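Local coordinates for protein putative methylase (Clostridium difficile, PDB 3LDU) that probably methylates guanine bases of ribosomal RNA and binds GTP in its methyltransferase domain, at residues S339-F353 / N365-G377. Numbering follows the deposited sequence.
Sequences SYYLITSYEDFEYEF and NGMLKTNFFQYPG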
ATOM      1  N   SER A 339     -16.864   5.963 -17.795  1.00 23.69           N
ATOM      2  CA  SER A 339     -15.460   6.308 -17.577  1.00 21.85           C
ATOM      3  C   SER A 339     -14.728   4.986 -17.387  1.00 28.59           C
ATOM      4  O   SER A 339     -15.233   4.111 -16.695  1.00 28.21           O
ATOM      5  CB  SER A 339     -15.300   7.116 -16.282  1.00 21.97           C
ATOM      6  OG  SER A 339     -15.907   8.397 -16.367  1.00 28.80           O
ATOM      7  N   TYR A 340     -13.550   4.824 -17.978  1.00 20.85           N
ATOM      8  CA  TYR A 340     -12.826   3.569 -17.790  1.00 20.61           C
ATOM      9  C   TYR A 340     -11.341   3.818 -17.542  1.00 22.59           C
ATOM     10  O   TYR A 340     -10.770   4.781 -18.059  1.00 22.03           O
ATOM     11  CB  TYR A 340     -13.058   2.588 -18.950  1.00 23.11           C
ATOM     12  CG  TYR A 340     -13.354   3.228 -20.300  1.00 26.43           C
ATOM     13  CD1 TYR A 340     -12.333   3.516 -21.192  1.00 24.79           C
ATOM     14  CD2 TYR A 340     -14.659   3.499 -20.690  1.00 28.63           C
ATOM     15  CE1 TYR A 340     -12.591   4.086 -22.430  1.00 31.69           C
ATOM     16  CE2 TYR A 340     -14.932   4.083 -21.941  1.00 26.50           C
ATOM     17  CZ  TYR A 340     -13.887   4.368 -22.802  1.00 32.98           C
ATOM     18  OH  TYR A 340     -14.120   4.941 -24.047  1.00 36.47           O
ATOM     19  N   TYR A 341     -10.737   2.942 -16.747  1.00 20.89           N
ATOM     20  CA  TYR A 341      -9.365   3.118 -16.282  1.00 20.02           C
ATOM     21  C   TYR A 341      -8.697   1.756 -16.340  1.00 18.83           C
ATOM     22  O   TYR A 341      -9.238   0.781 -15.824  1.00 19.04           O
ATOM     23  CB  TYR A 341      -9.376   3.637 -14.841  1.00 18.26           C
ATOM     24  CG  TYR A 341     -10.128   4.947 -14.684  1.00 17.28           C
ATOM     25  CD1 TYR A 341      -9.457   6.167 -14.716  1.00 21.44           C
ATOM     26  CD2 TYR A 341     -11.522   4.964 -14.537  1.00 22.20           C
ATOM     27  CE1 TYR A 341     -10.141   7.375 -14.576  1.00 20.75           C
ATOM     28  CE2 TYR A 341     -12.215   6.171 -14.411  1.00 25.10           C
ATOM     29  CZ  TYR A 341     -11.516   7.369 -14.425  1.00 27.82           C
ATOM     30  OH  TYR A 341     -12.184   8.580 -14.307  1.00 27.62           O
ATOM     31  N   LEU A 342      -7.547   1.674 -16.994  1.00 17.54           N
ATOM     32  CA  LEU A 342      -6.897   0.383 -17.192  1.00 17.93           C
ATOM     33  C   LEU A 342      -5.426   0.492 -16.869  1.00 23.16           C
ATOM     34  O   LEU A 342      -4.757   1.440 -17.294  1.00 22.30           O
ATOM     35  CB  LEU A 342      -7.040  -0.058 -18.659  1.00 18.36           C
ATOM     36  CG  LEU A 342      -8.455  -0.339 -19.164  1.00 25.40           C
ATOM     37  CD1 LEU A 342      -9.013   0.922 -19.810  1.00 28.00           C
ATOM     38  CD2 LEU A 342      -8.478  -1.493 -20.161  1.00 27.15           C
ATOM     39  N   ILE A 343      -4.920  -0.475 -16.115  1.00 20.74           N
ATOM     40  CA  ILE A 343      -3.495  -0.510 -15.812  1.00 20.08           C
ATOM     41  C   ILE A 343      -2.812  -1.630 -16.599  1.00 20.60           C
ATOM     42  O   ILE A 343      -3.289  -2.767 -16.624  1.00 20.70           O
ATOM     43  CB  ILE A 343      -3.239  -0.657 -14.281  1.00 19.90           C
ATOM     44  CG1 ILE A 343      -1.735  -0.730 -14.018  1.00 19.27           C
ATOM     45  CG2 ILE A 343      -3.984  -1.869 -13.704  1.00 17.90           C
ATOM     46  CD1 ILE A 343      -1.334  -0.487 -12.540  1.00 22.08           C
ATOM     47  N   THR A 344      -1.735  -1.301 -17.295  1.00 22.07           N
ATOM     48  CA  THR A 344      -0.994  -2.311 -18.035  1.00 20.82           C
ATOM     49  C   THR A 344       0.427  -1.858 -18.288  1.00 23.05           C
ATOM     50  O   THR A 344       0.696  -0.658 -18.358  1.00 24.61           O
ATOM     51  CB  THR A 344      -1.665  -2.680 -19.385  1.00 23.61           C
ATOM     52  OG1 THR A 344      -0.850  -3.648 -20.055  1.00 25.32           O
ATOM     53  CG2 THR A 344      -1.819  -1.454 -20.275  1.00 26.53           C
ATOM     54  N   SER A 345       1.332  -2.819 -18.442  1.00 23.80           N
ATOM     55  CA  SER A 345       2.721  -2.506 -18.757  1.00 28.45           C
ATOM     56  C   SER A 345       2.951  -2.465 -20.261  1.00 30.76           C
ATOM     57  O   SER A 345       4.058  -2.159 -20.720  1.00 28.23           O
ATOM     58  CB  SER A 345       3.662  -3.530 -18.125  1.00 33.03           C
ATOM     59  OG  SER A 345       3.468  -4.814 -18.694  1.00 34.22           O
ATOM     60  N   TYR A 346       1.909  -2.773 -21.029  1.00 26.89           N
ATOM     61  CA  TYR A 346       2.002  -2.716 -22.487  1.00 28.98           C
ATOM     62  C   TYR A 346       2.130  -1.254 -22.936  1.00 31.72           C
ATOM     63  O   TYR A 346       1.179  -0.480 -22.851  1.00 33.45           O
ATOM     64  CB  TYR A 346       0.796  -3.403 -23.136  1.00 28.59           C
ATOM     65  CG  TYR A 346       0.967  -3.605 -24.630  1.00 33.65           C
ATOM     66  CD1 TYR A 346       1.660  -4.702 -25.124  1.00 35.30           C
ATOM     67  CD2 TYR A 346       0.450  -2.693 -25.535  1.00 31.91           C
ATOM     68  CE1 TYR A 346       1.834  -4.886 -26.482  1.00 40.44           C
ATOM     69  CE2 TYR A 346       0.613  -2.870 -26.897  1.00 33.45           C
ATOM     70  CZ  TYR A 346       1.310  -3.969 -27.363  1.00 42.98           C
ATOM     71  OH  TYR A 346       1.485  -4.166 -28.716  1.00 45.85           O
ATOM     72  N   GLU A 347       3.318  -0.883 -23.401  1.00 34.29           N
ATOM     73  CA  GLU A 347       3.623   0.517 -23.711  1.00 47.20           C
ATOM     74  C   GLU A 347       2.662   1.156 -24.714  1.00 42.96           C
ATOM     75  O   GLU A 347       2.170   2.266 -24.500  1.00 43.55           O
ATOM     76  CB  GLU A 347       5.064   0.656 -24.211  1.00 61.52           C
ATOM     77  CG  GLU A 347       6.116   0.595 -23.112  1.00 73.57           C
ATOM     78  CD  GLU A 347       6.243   1.902 -22.347  1.00 81.41           C
ATOM     79  OE1 GLU A 347       6.631   2.916 -22.967  1.00 85.75           O
ATOM     80  OE2 GLU A 347       5.969   1.913 -21.127  1.00 80.51           O
ATOM     81  N   ASP A 348       2.392   0.443 -25.802  1.00 34.04           N
ATOM     82  CA  ASP A 348       1.583   0.979 -26.889  1.00 36.58           C
ATOM     83  C   ASP A 348       0.095   0.657 -26.727  1.00 39.58           C
ATOM     84  O   ASP A 348      -0.610   0.411 -27.714  1.00 35.94           O
ATOM     85  CB  ASP A 348       2.083   0.425 -28.219  1.00 43.92           C
ATOM     86  CG  ASP A 348       1.762   1.331 -29.386  1.00 51.17           C
ATOM     87  OD1 ASP A 348       1.731   2.566 -29.185  1.00 46.36           O
ATOM     88  OD2 ASP A 348       1.549   0.811 -30.500  1.00 57.02           O
ATOM     89  N   PHE A 349      -0.372   0.670 -25.481  1.00 31.57           N
ATOM     90  CA  PHE A 349      -1.754   0.334 -25.166  1.00 27.23           C
ATOM     91  C   PHE A 349      -2.763   1.214 -25.900  1.00 25.76           C
ATOM     92  O   PHE A 349      -3.693   0.709 -26.513  1.00 27.64           O
ATOM     93  CB  PHE A 349      -2.010   0.406 -23.649  1.00 23.03           C
ATOM     94  CG  PHE A 349      -3.461   0.312 -23.295  1.00 24.44           C
ATOM     95  CD1 PHE A 349      -4.106  -0.920 -23.260  1.00 25.99           C
ATOM     96  CD2 PHE A 349      -4.197   1.454 -23.047  1.00 21.27           C
ATOM     97  CE1 PHE A 349      -5.454  -1.007 -22.953  1.00 24.41           C
ATOM     98  CE2 PHE A 349      -5.546   1.374 -22.749  1.00 25.43           C
ATOM     99  CZ  PHE A 349      -6.174   0.143 -22.700  1.00 24.83           C
ATOM    100  N   GLU A 350      -2.562   2.528 -25.853  1.00 30.13           N
ATOM    101  CA  GLU A 350      -3.521   3.459 -26.441  1.00 32.74           C
ATOM    102  C   GLU A 350      -3.739   3.175 -27.917  1.00 35.34           C
ATOM    103  O   GLU A 350      -4.861   3.265 -28.412  1.00 32.57           O
ATOM    104  CB  GLU A 350      -3.070   4.903 -26.229  1.00 28.84           C
ATOM    105  CG  GLU A 350      -3.169   5.342 -24.775  1.00 33.00           C
ATOM    106  CD  GLU A 350      -2.381   6.601 -24.502  1.00 38.09           C
ATOM    107  OE1 GLU A 350      -1.137   6.524 -24.539  1.00 40.12           O
ATOM    108  OE2 GLU A 350      -3.003   7.657 -24.250  1.00 33.41           O
ATOM    109  N   TYR A 351      -2.667   2.810 -28.610  1.00 30.80           N
ATOM    110  CA  TYR A 351      -2.777   2.498 -30.032  1.00 32.20           C
ATOM    111  C   TYR A 351      -3.679   1.288 -30.303  1.00 33.52           C
ATOM    112  O   TYR A 351      -4.541   1.326 -31.190  1.00 32.38           O
ATOM    113  CB  TYR A 351      -1.395   2.308 -30.657  1.00 28.31           C
ATOM    114  CG  TYR A 351      -1.470   1.978 -32.129  1.00 33.67           C
ATOM    115  CD1 TYR A 351      -1.743   2.967 -33.066  1.00 36.02           C
ATOM    116  CD2 TYR A 351      -1.290   0.677 -32.579  1.00 39.39           C
ATOM    117  CE1 TYR A 351      -1.821   2.664 -34.417  1.00 45.08           C
ATOM    118  CE2 TYR A 351      -1.368   0.367 -33.921  1.00 45.40           C
ATOM    119  CZ  TYR A 351      -1.634   1.364 -34.837  1.00 49.29           C
ATOM    120  OH  TYR A 351      -1.715   1.061 -36.180  1.00 54.84           O
ATOM    121  N   GLU A 352      -3.506   0.212 -29.542  1.00 29.37           N
ATOM    122  CA  GLU A 352      -4.303  -0.992 -29.779  1.00 30.52           C
ATOM    123  C   GLU A 352      -5.731  -0.840 -29.243  1.00 31.77           C
ATOM    124  O   GLU A 352      -6.699  -1.332 -29.846  1.00 29.75           O
ATOM    125  CB  GLU A 352      -3.621  -2.215 -29.167  1.00 33.54           C
ATOM    126  CG  GLU A 352      -2.188  -2.415 -29.626  1.00 34.93           C
ATOM    127  CD  GLU A 352      -2.083  -2.774 -31.100  1.00 43.25           C
ATOM    128  OE1 GLU A 352      -3.123  -3.093 -31.721  1.00 45.11           O
ATOM    129  OE2 GLU A 352      -0.954  -2.741 -31.640  1.00 44.62           O
ATOM    130  N   PHE A 353      -5.853  -0.148 -28.112  1.00 28.31           N
ATOM    131  CA  PHE A 353      -7.146   0.155 -27.503  1.00 32.57           C
ATOM    132  C   PHE A 353      -8.003   1.076 -28.384  1.00 35.46           C
ATOM    133  O   PHE A 353      -9.231   1.020 -28.337  1.00 33.27           O
ATOM    134  CB  PHE A 353      -6.929   0.784 -26.126  1.00 31.37           C
ATOM    135  CG  PHE A 353      -8.187   0.994 -25.345  1.00 28.35           C
ATOM    136  CD1 PHE A 353      -8.867  -0.088 -24.797  1.00 25.56           C
ATOM    137  CD2 PHE A 353      -8.675   2.272 -25.122  1.00 27.57           C
ATOM    138  CE1 PHE A 353     -10.020   0.094 -24.059  1.00 29.16           C
ATOM    139  CE2 PHE A 353      -9.830   2.466 -24.382  1.00 30.14           C
ATOM    140  CZ  PHE A 353     -10.506   1.368 -23.846  1.00 29.94           C
ATOM    141  N   ASN A 365       3.889  -2.264 -10.082  1.00 81.00           N
ATOM    142  CA  ASN A 365       3.816  -3.533  -9.362  1.00 79.83           C
ATOM    143  C   ASN A 365       5.258  -4.012  -9.176  1.00 85.62           C
ATOM    144  O   ASN A 365       5.617  -5.106  -9.614  1.00 93.40           O
ATOM    145  CB  ASN A 365       3.027  -4.596 -10.143  1.00 74.05           C
ATOM    146  CG  ASN A 365       1.520  -4.574  -9.854  1.00 64.03           C
ATOM    147  OD1 ASN A 365       1.047  -5.049  -8.805  1.00 36.67           O
ATOM    148  ND2 ASN A 365       0.753  -4.061 -10.814  1.00 66.20           N
ATOM    149  N   GLY A 366       6.088  -3.172  -8.559  1.00 77.64           N
ATOM    150  CA  GLY A 366       7.488  -3.491  -8.335  1.00 76.06           C
ATOM    151  C   GLY A 366       8.242  -3.917  -9.585  1.00 81.85           C
ATOM    152  O   GLY A 366       8.687  -3.080 -10.373  1.00 82.17           O
HETATM  153  N   MSE A 367       8.378  -5.229  -9.764  1.00 82.78           N
HETATM  154  CA  MSE A 367       9.127  -5.800 -10.884  1.00 83.60           C
HETATM  155  C   MSE A 367       8.538  -5.425 -12.246  1.00 79.02           C
HETATM  156  O   MSE A 367       9.144  -5.682 -13.290  1.00 80.12           O
HETATM  157  CB  MSE A 367       9.195  -7.326 -10.748  1.00 87.38           C
HETATM  158  CG  MSE A 367      10.202  -7.992 -11.676  1.00 90.76           C
HETATM  159 SE   MSE A 367      12.052  -7.572 -11.205  0.90134.49          SE
HETATM  160  CE  MSE A 367      12.920  -8.162 -12.847  1.00 75.83           C
ATOM    161  N   LEU A 368       7.357  -4.817 -12.232  1.00 70.33           N
ATOM    162  CA  LEU A 368       6.680  -4.442 -13.467  1.00 63.41           C
ATOM    163  C   LEU A 368       6.536  -2.932 -13.573  1.00 57.56           C
ATOM    164  O   LEU A 368       6.145  -2.266 -12.614  1.00 55.38           O
ATOM    165  CB  LEU A 368       5.302  -5.100 -13.534  1.00 66.62           C
ATOM    166  CG  LEU A 368       5.302  -6.626 -13.429  1.00 67.41           C
ATOM    167  CD1 LEU A 368       3.886  -7.173 -13.436  1.00 65.95           C
ATOM    168  CD2 LEU A 368       6.120  -7.228 -14.560  1.00 66.17           C
ATOM    169  N   LYS A 369       6.857  -2.383 -14.736  1.00 59.72           N
ATOM    170  CA  LYS A 369       6.638  -0.961 -14.942  1.00 60.25           C
ATOM    171  C   LYS A 369       5.327  -0.764 -15.681  1.00 49.74           C
ATOM    172  O   LYS A 369       5.247  -0.942 -16.894  1.00 56.67           O
ATOM    173  CB  LYS A 369       7.799  -0.301 -15.687  1.00 67.23           C
ATOM    174  CG  LYS A 369       7.677   1.217 -15.763  1.00 68.24           C
ATOM    175  CD  LYS A 369       9.038   1.881 -15.765  1.00 72.73           C
ATOM    176  CE  LYS A 369       9.165   2.853 -16.922  1.00 80.17           C
ATOM    177  NZ  LYS A 369       9.078   2.154 -18.234  1.00 83.16           N
ATOM    178  N   THR A 370       4.299  -0.395 -14.928  1.00 42.55           N
ATOM    179  CA  THR A 370       2.951  -0.278 -15.462  1.00 36.71           C
ATOM    180  C   THR A 370       2.551   1.183 -15.643  1.00 34.96           C
ATOM    181  O   THR A 370       3.121   2.079 -15.009  1.00 37.36           O
ATOM    182  CB  THR A 370       1.938  -0.978 -14.537  1.00 37.44           C
ATOM    183  OG1 THR A 370       2.168  -0.562 -13.190  1.00 46.65           O
ATOM    184  CG2 THR A 370       2.104  -2.482 -14.598  1.00 34.95           C
ATOM    185  N   ASN A 371       1.592   1.420 -16.536  1.00 28.99           N
ATOM    186  CA  ASN A 371       0.959   2.732 -16.666  1.00 25.92           C
ATOM    187  C   ASN A 371      -0.530   2.622 -16.401  1.00 26.54           C
ATOM    188  O   ASN A 371      -1.145   1.619 -16.735  1.00 26.59           O
ATOM    189  CB  ASN A 371       1.175   3.312 -18.059  1.00 31.07           C
ATOM    190  CG  ASN A 371       2.603   3.733 -18.298  1.00 42.82           C
ATOM    191  OD1 ASN A 371       3.068   4.735 -17.749  1.00 41.09           O
ATOM    192  ND2 ASN A 371       3.313   2.969 -19.121  1.00 41.31           N
ATOM    193  N   PHE A 372      -1.106   3.649 -15.788  1.00 22.26           N
ATOM    194  CA  PHE A 372      -2.542   3.684 -15.532  1.00 21.06           C
ATOM    195  C   PHE A 372      -3.126   4.658 -16.546  1.00 23.98           C
ATOM    196  O   PHE A 372      -2.851   5.853 -16.482  1.00 23.95           O
ATOM    197  CB  PHE A 372      -2.788   4.186 -14.108  1.00 19.46           C
ATOM    198  CG  PHE A 372      -4.217   4.057 -13.637  1.00 23.67           C
ATOM    199  CD1 PHE A 372      -4.953   2.901 -13.871  1.00 23.69           C
ATOM    200  CD2 PHE A 372      -4.811   5.092 -12.933  1.00 24.42           C
ATOM    201  CE1 PHE A 372      -6.261   2.782 -13.407  1.00 22.71           C
ATOM    202  CE2 PHE A 372      -6.114   4.986 -12.472  1.00 24.90           C
ATOM    203  CZ  PHE A 372      -6.838   3.830 -12.703  1.00 21.80           C
ATOM    204  N   PHE A 373      -3.896   4.133 -17.497  1.00 20.28           N
ATOM    205  CA  PHE A 373      -4.515   4.936 -18.556  1.00 21.79           C
ATOM    206  C   PHE A 373      -5.935   5.327 -18.157  1.00 22.64           C
ATOM    207  O   PHE A 373      -6.778   4.469 -17.926  1.00 23.39           O
ATOM    208  CB  PHE A 373      -4.559   4.124 -19.832  1.00 24.13           C
ATOM    209  CG  PHE A 373      -3.211   3.755 -20.367  1.00 24.67           C
ATOM    210  CD1 PHE A 373      -2.535   4.612 -21.221  1.00 28.86           C
ATOM    211  CD2 PHE A 373      -2.623   2.551 -20.024  1.00 22.43           C
ATOM    212  CE1 PHE A 373      -1.290   4.275 -21.726  1.00 27.55           C
ATOM    213  CE2 PHE A 373      -1.381   2.200 -20.529  1.00 26.99           C
ATOM    214  CZ  PHE A 373      -0.716   3.065 -21.383  1.00 25.52           C
ATOM    215  N   GLN A 374      -6.204   6.626 -18.107  1.00 21.51           N
ATOM    216  CA  GLN A 374      -7.447   7.122 -17.524  1.00 19.97           C
ATOM    217  C   GLN A 374      -8.322   7.704 -18.622  1.00 25.94           C
ATOM    218  O   GLN A 374      -7.870   8.551 -19.386  1.00 25.78           O
ATOM    219  CB  GLN A 374      -7.126   8.209 -16.497  1.00 18.72           C
ATOM    220  CG  GLN A 374      -6.209   7.689 -15.408  1.00 20.17           C
ATOM    221  CD  GLN A 374      -5.752   8.752 -14.423  1.00 28.53           C
ATOM    222  OE1 GLN A 374      -4.721   8.592 -13.772  1.00 43.46           O
ATOM    223  NE2 GLN A 374      -6.517   9.831 -14.299  1.00 28.54           N
ATOM    224  N   TYR A 375      -9.572   7.252 -18.681  1.00 21.43           N
ATOM    225  CA  TYR A 375     -10.520   7.692 -19.709  1.00 23.59           C
ATOM    226  C   TYR A 375     -11.838   8.140 -19.085  1.00 26.05           C
ATOM    227  O   TYR A 375     -12.845   7.435 -19.198  1.00 28.66           O
ATOM    228  CB  TYR A 375     -10.815   6.562 -20.682  1.00 23.08           C
ATOM    229  CG  TYR A 375      -9.642   6.057 -21.480  1.00 25.61           C
ATOM    230  CD1 TYR A 375      -9.384   6.553 -22.756  1.00 25.13           C
ATOM    231  CD2 TYR A 375      -8.801   5.068 -20.976  1.00 23.52           C
ATOM    232  CE1 TYR A 375      -8.316   6.080 -23.505  1.00 27.26           C
ATOM    233  CE2 TYR A 375      -7.723   4.591 -21.715  1.00 23.86           C
ATOM    234  CZ  TYR A 375      -7.485   5.104 -22.980  1.00 28.72           C
ATOM    235  OH  TYR A 375      -6.422   4.638 -23.725  1.00 30.11           O
ATOM    236  N   PRO A 376     -11.842   9.307 -18.423  1.00 29.54           N
ATOM    237  CA  PRO A 376     -13.102   9.838 -17.891  1.00 29.78           C
ATOM    238  C   PRO A 376     -14.071  10.108 -19.027  1.00 32.89           C
ATOM    239  O   PRO A 376     -13.634  10.472 -20.123  1.00 34.96           O
ATOM    240  CB  PRO A 376     -12.682  11.156 -17.221  1.00 31.56           C
ATOM    241  CG  PRO A 376     -11.332  11.487 -17.818  1.00 36.68           C
ATOM    242  CD  PRO A 376     -10.691  10.154 -18.062  1.00 35.32           C
ATOM    243  N   GLY A 377     -15.362   9.915 -18.772  1.00 30.31           N
ATOM    244  CA  GLY A 377     -16.383  10.092 -19.789  1.00 32.12           C
ATOM    245  C   GLY A 377     -16.479  11.533 -20.248  1.00 41.55           C
ATOM    246  O   GLY A 377     -15.943  12.431 -19.599  1.00 39.41           O
TER
HETATM  247  O   HOH W   1       1.909   0.838 -20.452  1.00 32.03           O
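F373 is met on two sides by the short helix 349-353. Over one face of its ring lies F349, with CD2 of F349 3.6 Å from CD2 of F373, the planes inclined by 34°. At the ring's edge comes the carboxylate of E350, OE1 lying 3.6 Å from F373 CE1, while its other oxygen accepts from the backbone N of A357. Y375 meets three aromatic rings. CE2 of F353 sits over one face, CD1 of Y340 reaches to 3.4 Å from Y375 CB, and CE2 of F349 approaches the hydroxyl, which is hydrogen-bonded to the backbone O of Q355. The F353 ring reaches Y375 because chi1 of -173° swings CG away from the backbone N. These rings lie on the L342, F373 and Y375 face of an antiparallel pair, strands 339-344 and 368-375. Strand 339-344 lies parallel to 304-307 on its other side, so here the parallel part of the Rossmann-like methyltransferase sheet passes into its antiparallel strand, as in class I methyltransferases. Paired N-H to O bonds link Y340 with Y375, L342 with F373 and T344 with N371; that from N371 N to T344 O is nearly straight at 176°. A water bridges the carbonyl of T344 to ND2 of N371. On the opposite face, CZ of F372 presses to 3.3 Å from CB of Y341, the two rings nearly parallel but slid apart. CG1 and CD1 of I343 lie against T370, CD1 3.6 Å from OG1 of T370, and helix 181-189 covers I343 and F372 through L187. Beyond the last strand pair, G377 N donates to S339 OG at 2.9 Å.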